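Activated BY transcription factor SSRB (Salmonella enterica, PDB 2WNW) is a glycosyl hydrolase family 30 protein, built from a TIM barrel joined to a beta sandwich. Local coordinates at residues 224-228 with 229-233; 116-119 with 120-124; 213-216 with 217-221. One frame throughout, in Å; residues are numbered along the deposited sequence.

Contact 1: 224-228 with 229-233; sequences RLARQ and GMDEM
A Schellman motif ends helix 210-227 here, and its two closing bonds run from the residues after the helix back into the last turn. The longer loop is M230 N to L225 O, 2.7 Å with an N-H...O angle of 156°; inside it, G229 N reaches A226 O at 2.8 Å, entering well above the plane of that carbonyl. G229 has the positive phi (76°) that lets the chain reverse, a backbone shape that favours glycine. The apolar contact usual beside such a cap is present: M230 CB lies 4.0 Å from L225 CD2, the two side chains crossing at about a right angle, while CG of M230 packs on Q228 CB at 3.8 Å. The other branch of L225, CD1, meets M233 CG at 4.0 Å. M233 is the last residue of a type I turn that starts at M230, and its CG stands opposite the backbone N (chi1 -180°), which directs it at the leucine. On another side of the turn, D231 OD1 rests 3.6 Å from A226 CB. L225 also touches L178, and M230 touches R182, both of helix 167-183, so the cap packs against that neighbouring helix just before barrel strand 234-239.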
loop_
_atom_site.group_PDB
_atom_site.type_symbol
_atom_site.label_atom_id
_atom_site.label_comp_id
_atom_site.label_asym_id
_atom_site.label_seq_id
_atom_site.Cartn_x
_atom_site.Cartn_y
_atom_site.Cartn_z
ATOM N N ARG A 224 -8.384 -7.974 -38.012
ATOM C CA ARG A 224 -9.769 -7.778 -38.420
ATOM C C ARG A 224 -10.285 -6.408 -38.010
ATOM O O ARG A 224 -10.943 -5.730 -38.795
ATOM C CB ARG A 224 -10.652 -8.889 -37.836
ATOM C CG ARG A 224 -10.354 -10.249 -38.461
ATOM C CD ARG A 224 -11.142 -11.390 -37.830
ATOM N NE ARG A 224 -10.939 -12.636 -38.569
ATOM C CZ ARG A 224 -9.794 -13.313 -38.611
ATOM N NH1 ARG A 224 -8.731 -12.880 -37.945
ATOM N NH2 ARG A 224 -9.702 -14.414 -39.345
ATOM N N LEU A 225 -9.984 -5.997 -36.782
ATOM C CA LEU A 225 -10.419 -4.688 -36.308
ATOM C C LEU A 225 -9.842 -3.609 -37.216
ATOM O O LEU A 225 -10.531 -2.663 -37.590
ATOM C CB LEU A 225 -9.949 -4.462 -34.867
ATOM C CG LEU A 225 -10.647 -5.325 -33.810
ATOM C CD1 LEU A 225 -9.864 -5.279 -32.499
ATOM C CD2 LEU A 225 -12.072 -4.832 -33.619
ATOM N N ALA A 226 -8.572 -3.763 -37.571
ATOM C CA ALA A 226 -7.903 -2.801 -38.438
ATOM C C ALA A 226 -8.603 -2.705 -39.794
ATOM O O ALA A 226 -8.857 -1.604 -40.289
ATOM C CB ALA A 226 -6.445 -3.200 -38.626
ATOM N N ARG A 227 -8.923 -3.852 -40.386
ATOM C CA ARG A 227 -9.591 -3.869 -41.685
ATOM C C ARG A 227 -10.956 -3.186 -41.645
ATOM O O ARG A 227 -11.439 -2.691 -42.665
ATOM C CB ARG A 227 -9.742 -5.309 -42.198
ATOM C CG ARG A 227 -8.423 -5.965 -42.596
ATOM C CD ARG A 227 -8.650 -7.182 -43.483
ATOM N NE ARG A 227 -9.209 -8.315 -42.755
ATOM C CZ ARG A 227 -8.483 -9.177 -42.052
ATOM N NH1 ARG A 227 -7.166 -9.036 -41.983
ATOM N NH2 ARG A 227 -9.074 -10.182 -41.421
ATOM N N GLN A 228 -11.575 -3.159 -40.468
ATOM C CA GLN A 228 -12.879 -2.525 -40.302
ATOM C C GLN A 228 -12.713 -1.060 -39.914
ATOM O O GLN A 228 -13.693 -0.337 -39.753
ATOM C CB GLN A 228 -13.690 -3.244 -39.218
ATOM C CG GLN A 228 -13.983 -4.699 -39.531
ATOM C CD GLN A 228 -14.986 -4.873 -40.657
ATOM O OE1 GLN A 228 -15.103 -5.954 -41.228
ATOM N NE2 GLN A 228 -15.726 -3.812 -40.971
ATOM N N GLY A 229 -11.466 -0.626 -39.771
ATOM C CA GLY A 229 -11.213 0.753 -39.390
ATOM C C GLY A 229 -11.478 0.971 -37.910
ATOM O O GLY A 229 -11.764 2.090 -37.481
ATOM N N MET A 230 -11.388 -0.105 -37.133
ATOM C CA MET A 230 -11.616 -0.047 -35.690
ATOM C C MET A 230 -10.274 -0.154 -34.967
ATOM O O MET A 230 -10.156 -0.827 -33.943
ATOM C CB MET A 230 -12.531 -1.197 -35.260
ATOM C CG MET A 230 -13.868 -1.236 -35.993
ATOM S SD MET A 230 -14.885 -2.656 -35.521
ATOM C CE MET A 230 -16.479 -2.168 -36.186
ATOM N N ASP A 231 -9.275 0.526 -35.517
ATOM C CA ASP A 231 -7.913 0.531 -34.991
ATOM C C ASP A 231 -7.770 0.967 -33.535
ATOM O O ASP A 231 -6.985 0.389 -32.784
ATOM C CB ASP A 231 -7.042 1.442 -35.859
ATOM C CG ASP A 231 -7.055 1.041 -37.319
ATOM O OD1 ASP A 231 -6.145 0.294 -37.740
ATOM O OD2 ASP A 231 -7.985 1.465 -38.042
ATOM N N GLU A 232 -8.528 1.987 -33.145
ATOM C CA GLU A 232 -8.456 2.535 -31.794
ATOM C C GLU A 232 -9.069 1.682 -30.686
ATOM O O GLU A 232 -9.050 2.070 -29.521
ATOM C CB GLU A 232 -9.079 3.931 -31.782
ATOM C CG GLU A 232 -8.358 4.905 -32.701
ATOM C CD GLU A 232 -8.977 6.288 -32.699
ATOM O OE1 GLU A 232 -8.433 7.180 -33.386
ATOM O OE2 GLU A 232 -10.003 6.482 -32.014
ATOM N N MET A 233 -9.605 0.524 -31.049
ATOM C CA MET A 233 -10.207 -0.385 -30.075
ATOM C C MET A 233 -9.172 -0.806 -29.030
ATOM O O MET A 233 -8.032 -1.123 -29.373
ATOM C CB MET A 233 -10.724 -1.635 -30.790
ATOM C CG MET A 233 -11.379 -2.663 -29.882
ATOM S SD MET A 233 -12.973 -2.093 -29.285
ATOM C CE MET A 233 -14.022 -2.474 -30.702
#

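Contact 2: 116-119 with 120-124; sequences FSRD and EAHLI
The R118 guanidinium and the H122 imidazole stand steeply to one another, their planes 79° apart, with H122 ND1 oblique to the guanidinium and R118 O oblique to the imidazole. They are one turn apart on the short helix 117-122 of the TIM-barrel domain, with F116 at its N-cap position. The nearest side-chain atoms are R118 CG and H122 ND1, 4.0 Å apart; no bond joins the two groups directly. E54 receives both, its OE2 in a salt bridge with R118 NH2 and its OE1 hydrogen-bonded to H122 ND1, so one carboxylate probably helps to set how both groups are turned. D119 and L123 lie side by side and point the same way, L123 CD1 being 3.8 Å from D119 CG. The carboxylate of D119 is held through OD1 by the hydroxyls of Y102 and Y181, the latter on helix 167-183. At the first turn, E120 N bonds to F116 O at 2.9 Å, a regular i to i+4 step. Farther on, D119 O accepts two N-H groups: the i+4 donor L123 N at 2.9 Å, tilted 31° from the carbonyl plane, and the i+5 donor I124 N, also at 2.9 Å, whose N-H...O angle is a nearly straight 171°.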
loop_
_atom_site.group_PDB
_atom_site.type_symbol
_atom_site.label_atom_id
_atom_site.label_comp_id
_atom_site.label_asym_id
_atom_site.label_seq_id
_atom_site.Cartn_x
_atom_site.Cartn_y
_atom_site.Cartn_z
ATOM N N PHE A 116 -29.130 -11.821 -33.929
ATOM C CA PHE A 116 -28.910 -10.922 -32.803
ATOM C C PHE A 116 -30.253 -10.467 -32.242
ATOM O O PHE A 116 -30.308 -9.577 -31.396
ATOM C CB PHE A 116 -28.119 -9.693 -33.257
ATOM C CG PHE A 116 -26.702 -9.990 -33.647
ATOM C CD1 PHE A 116 -25.721 -10.154 -32.678
ATOM C CD2 PHE A 116 -26.347 -10.108 -34.987
ATOM C CE1 PHE A 116 -24.403 -10.427 -33.036
ATOM C CE2 PHE A 116 -25.030 -10.384 -35.354
ATOM C CZ PHE A 116 -24.057 -10.544 -34.376
ATOM N N SER A 117 -31.335 -11.081 -32.715
ATOM C CA SER A 117 -32.675 -10.705 -32.268
ATOM C C SER A 117 -32.812 -10.711 -30.747
ATOM O O SER A 117 -33.459 -9.837 -30.169
ATOM C CB SER A 117 -33.722 -11.635 -32.893
ATOM O OG SER A 117 -33.513 -12.981 -32.502
ATOM N N ARG A 118 -32.193 -11.689 -30.100
ATOM C CA ARG A 118 -32.264 -11.790 -28.652
ATOM C C ARG A 118 -31.634 -10.578 -27.964
ATOM O O ARG A 118 -32.209 -10.020 -27.026
ATOM C CB ARG A 118 -31.590 -13.078 -28.192
ATOM C CG ARG A 118 -31.769 -13.355 -26.726
ATOM C CD ARG A 118 -31.808 -14.844 -26.465
ATOM N NE ARG A 118 -31.781 -15.135 -25.036
ATOM C CZ ARG A 118 -31.938 -16.348 -24.521
ATOM N NH1 ARG A 118 -32.143 -17.388 -25.321
ATOM N NH2 ARG A 118 -31.869 -16.525 -23.208
ATOM N N ASP A 119 -30.455 -10.166 -28.424
ATOM C CA ASP A 119 -29.803 -9.000 -27.841
ATOM C C ASP A 119 -30.613 -7.744 -28.158
ATOM O O ASP A 119 -30.660 -6.807 -27.360
ATOM C CB ASP A 119 -28.382 -8.824 -28.389
ATOM C CG ASP A 119 -27.391 -9.813 -27.795
ATOM O OD1 ASP A 119 -26.179 -9.518 -27.820
ATOM O OD2 ASP A 119 -27.816 -10.884 -27.311
ATOM N N GLU A 120 -31.251 -7.727 -29.326
ATOM C CA GLU A 120 -32.041 -6.571 -29.739
ATOM C C GLU A 120 -33.254 -6.342 -28.846
ATOM O O GLU A 120 -33.697 -5.210 -28.659
ATOM C CB GLU A 120 -32.490 -6.731 -31.199
ATOM C CG GLU A 120 -31.328 -6.947 -32.157
ATOM C CD GLU A 120 -31.744 -6.997 -33.616
ATOM O OE1 GLU A 120 -32.802 -7.586 -33.918
ATOM O OE2 GLU A 120 -30.998 -6.461 -34.461
ATOM N N ALA A 121 -33.783 -7.415 -28.277
ATOM C CA ALA A 121 -34.950 -7.292 -27.420
ATOM C C ALA A 121 -34.613 -7.149 -25.938
ATOM O O ALA A 121 -35.309 -6.448 -25.204
ATOM C CB ALA A 121 -35.863 -8.492 -27.626
ATOM N N HIS A 122 -33.536 -7.798 -25.505
ATOM C CA HIS A 122 -33.161 -7.786 -24.093
ATOM C C HIS A 122 -32.041 -6.851 -23.643
ATOM O O HIS A 122 -32.053 -6.377 -22.505
ATOM C CB HIS A 122 -32.814 -9.212 -23.665
ATOM C CG HIS A 122 -33.949 -10.177 -23.815
ATOM N ND1 HIS A 122 -33.772 -11.542 -23.780
ATOM C CD2 HIS A 122 -35.276 -9.973 -23.987
ATOM C CE1 HIS A 122 -34.943 -12.140 -23.923
ATOM N NE2 HIS A 122 -35.872 -11.209 -24.051
ATOM N N LEU A 123 -31.077 -6.587 -24.518
ATOM C CA LEU A 123 -29.953 -5.734 -24.151
ATOM C C LEU A 123 -29.959 -4.331 -24.732
ATOM O O LEU A 123 -29.791 -3.355 -24.007
ATOM C CB LEU A 123 -28.634 -6.413 -24.537
ATOM C CG LEU A 123 -28.158 -7.555 -23.641
ATOM C CD1 LEU A 123 -27.077 -8.349 -24.344
ATOM C CD2 LEU A 123 -27.639 -6.979 -22.333
ATOM N N ILE A 124 -30.146 -4.233 -26.042
ATOM C CA ILE A 124 -30.116 -2.946 -26.717
ATOM C C ILE A 124 -31.045 -1.862 -26.165
ATOM O O ILE A 124 -30.668 -0.689 -26.127
ATOM C CB ILE A 124 -30.323 -3.142 -28.239
ATOM C CG1 ILE A 124 -29.158 -3.984 -28.783
ATOM C CG2 ILE A 124 -30.379 -1.797 -28.956
ATOM C CD1 ILE A 124 -29.141 -4.153 -30.287
#

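Contact 3: 213-216 with 217-221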
loop_
_atom_site.group_PDB
_atom_site.type_symbol
_atom_site.label_atom_id
_atom_site.label_comp_id
_atom_site.label_asym_id
_atom_site.label_seq_id
_atom_site.Cartn_x
_atom_site.Cartn_y
_atom_site.Cartn_z
ATOM N N GLU A 213 -4.716 -16.923 -25.552
ATOM C CA GLU A 213 -5.466 -15.689 -25.373
ATOM C C GLU A 213 -4.800 -14.534 -26.116
ATOM O O GLU A 213 -5.461 -13.794 -26.849
ATOM C CB GLU A 213 -5.573 -15.341 -23.883
ATOM C CG GLU A 213 -6.346 -14.056 -23.608
ATOM C CD GLU A 213 -6.023 -13.473 -22.241
ATOM O OE1 GLU A 213 -4.829 -13.486 -21.870
ATOM O OE2 GLU A 213 -6.949 -12.996 -21.553
ATOM N N THR A 214 -3.492 -14.379 -25.933
ATOM C CA THR A 214 -2.784 -13.292 -26.591
ATOM C C THR A 214 -2.734 -13.483 -28.105
ATOM O O THR A 214 -2.806 -12.514 -28.852
ATOM C CB THR A 214 -1.347 -13.117 -26.031
ATOM O OG1 THR A 214 -0.629 -14.353 -26.132
ATOM C CG2 THR A 214 -1.399 -12.683 -24.566
ATOM N N ALA A 215 -2.621 -14.727 -28.561
ATOM C CA ALA A 215 -2.591 -14.977 -30.001
ATOM C C ALA A 215 -3.934 -14.573 -30.606
ATOM O O ALA A 215 -3.990 -14.001 -31.696
ATOM C CB ALA A 215 -2.309 -16.454 -30.284
ATOM N N PHE A 216 -5.020 -14.857 -29.892
ATOM C CA PHE A 216 -6.342 -14.510 -30.395
ATOM C C PHE A 216 -6.480 -12.999 -30.510
ATOM O O PHE A 216 -7.039 -12.489 -31.477
ATOM C CB PHE A 216 -7.438 -15.049 -29.471
ATOM C CG PHE A 216 -8.824 -14.893 -30.033
ATOM C CD1 PHE A 216 -9.278 -15.736 -31.043
ATOM C CD2 PHE A 216 -9.657 -13.876 -29.586
ATOM C CE1 PHE A 216 -10.547 -15.564 -31.602
ATOM C CE2 PHE A 216 -10.924 -13.696 -30.140
ATOM C CZ PHE A 216 -11.368 -14.541 -31.149
ATOM N N ALA A 217 -5.958 -12.280 -29.521
ATOM C CA ALA A 217 -6.040 -10.823 -29.527
ATOM C C ALA A 217 -5.187 -10.189 -30.626
ATOM O O ALA A 217 -5.662 -9.354 -31.396
ATOM C CB ALA A 217 -5.611 -10.274 -28.165
ATOM N N VAL A 218 -3.929 -10.602 -30.699
ATOM C CA VAL A 218 -2.988 -10.034 -31.655
ATOM C C VAL A 218 -3.015 -10.600 -33.072
ATOM O O VAL A 218 -2.900 -9.850 -34.041
ATOM C CB VAL A 218 -1.548 -10.137 -31.098
ATOM C CG1 VAL A 218 -0.548 -9.585 -32.103
ATOM C CG2 VAL A 218 -1.459 -9.381 -29.779
ATOM N N GLN A 219 -3.165 -11.912 -33.198
ATOM C CA GLN A 219 -3.178 -12.535 -34.518
ATOM C C GLN A 219 -4.538 -12.552 -35.204
ATOM O O GLN A 219 -4.614 -12.509 -36.434
ATOM C CB GLN A 219 -2.645 -13.965 -34.423
ATOM C CG GLN A 219 -1.164 -14.051 -34.103
ATOM C CD GLN A 219 -0.731 -15.463 -33.783
ATOM O OE1 GLN A 219 -1.189 -16.419 -34.408
ATOM N NE2 GLN A 219 0.162 -15.604 -32.812
ATOM N N TYR A 220 -5.614 -12.603 -34.424
ATOM C CA TYR A 220 -6.943 -12.648 -35.021
ATOM C C TYR A 220 -7.799 -11.394 -34.891
ATOM O O TYR A 220 -8.341 -10.915 -35.888
ATOM C CB TYR A 220 -7.705 -13.861 -34.490
ATOM C CG TYR A 220 -7.080 -15.169 -34.925
ATOM C CD1 TYR A 220 -5.954 -15.677 -34.280
ATOM C CD2 TYR A 220 -7.586 -15.871 -36.020
ATOM C CE1 TYR A 220 -5.344 -16.855 -34.715
ATOM C CE2 TYR A 220 -6.985 -17.044 -36.463
ATOM C CZ TYR A 220 -5.866 -17.531 -35.807
ATOM O OH TYR A 220 -5.271 -18.693 -36.241
ATOM N N LEU A 221 -7.931 -10.855 -33.683
ATOM C CA LEU A 221 -8.748 -9.655 -33.504
ATOM C C LEU A 221 -8.133 -8.401 -34.113
ATOM O O LEU A 221 -8.796 -7.678 -34.855
ATOM C CB LEU A 221 -9.035 -9.410 -32.017
ATOM C CG LEU A 221 -10.045 -10.350 -31.354
ATOM C CD1 LEU A 221 -10.193 -9.987 -29.878
ATOM C CD2 LEU A 221 -11.397 -10.240 -32.062
#
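F216 O is gripped by two backbone N-H groups, and the shorter bond comes from five residues on: L221 N at 2.9 Å, approaching almost in line with the carbonyl bond. Y220 N, the usual i+4 donor, is 3.3 Å from F216 O and sits well above the carbonyl plane, 54° out of it. This sharing of one carbonyl by the i+4 and i+5 donors fits the wider, pi-type turn at 217-221 within helix 210-227 of the TIM barrel. The turn before it is ordinary, as V218 N to T214 O is nearly straight, with an N-H...O angle of 171°. The change begins at A215 O, which takes Q219 N at 2.7 Å and has Y220 N as a weak second donor.

The side chains follow the same spacing. F216 swings its ring away from its own backbone N (chi1 -172°) and lays it obliquely against L221, where F216 CE2 meets L221 CG at 3.7 Å and the delta carbons are close behind. CD1 of F216 also lies 4.2 Å from Y220 CB. Beyond the turn the ring meets W170, A171 and I174 of helix 167-183, with V193 from a loop, so F216 belongs to the seam between the two helices. Y220 bears on that helix too, its ring meeting Y167 edge-to-face.

E213 turns toward the barrel, where OE2 accepts the backbone N of W238, in strand 234-239, and OE1 accepts NE1 of W248; the carboxylate thus has a partner at each oxygen. On the more exposed side, Q219 runs extended beyond CG alongside A215, bringing its amide NE2 to 3.6 Å from A215 CB. At the Y220 ring, A215 O lies in plane at the edge, 3.7 Å from CD1.

Following the chain from the N terminus, contact 2 comes first, on helix 117-122 and reaching the first residue of helix 124-133, ahead of barrel strand 138-143. Contact 3 follows within helix 210-227, and contact 1 closes the same helix and turns the chain toward strand 234-239. The three are in series: none nests in or crosses another, and each closes only a local turn. Contacts 3 and 1 adjoin in sequence, their centres 13 Å apart. Contact 2 is separate, its nearest atoms about 11 Å from contact 1 and about 13 Å from contact 3. Helix 167-183 relates them, since side chains of all three contacts touch it.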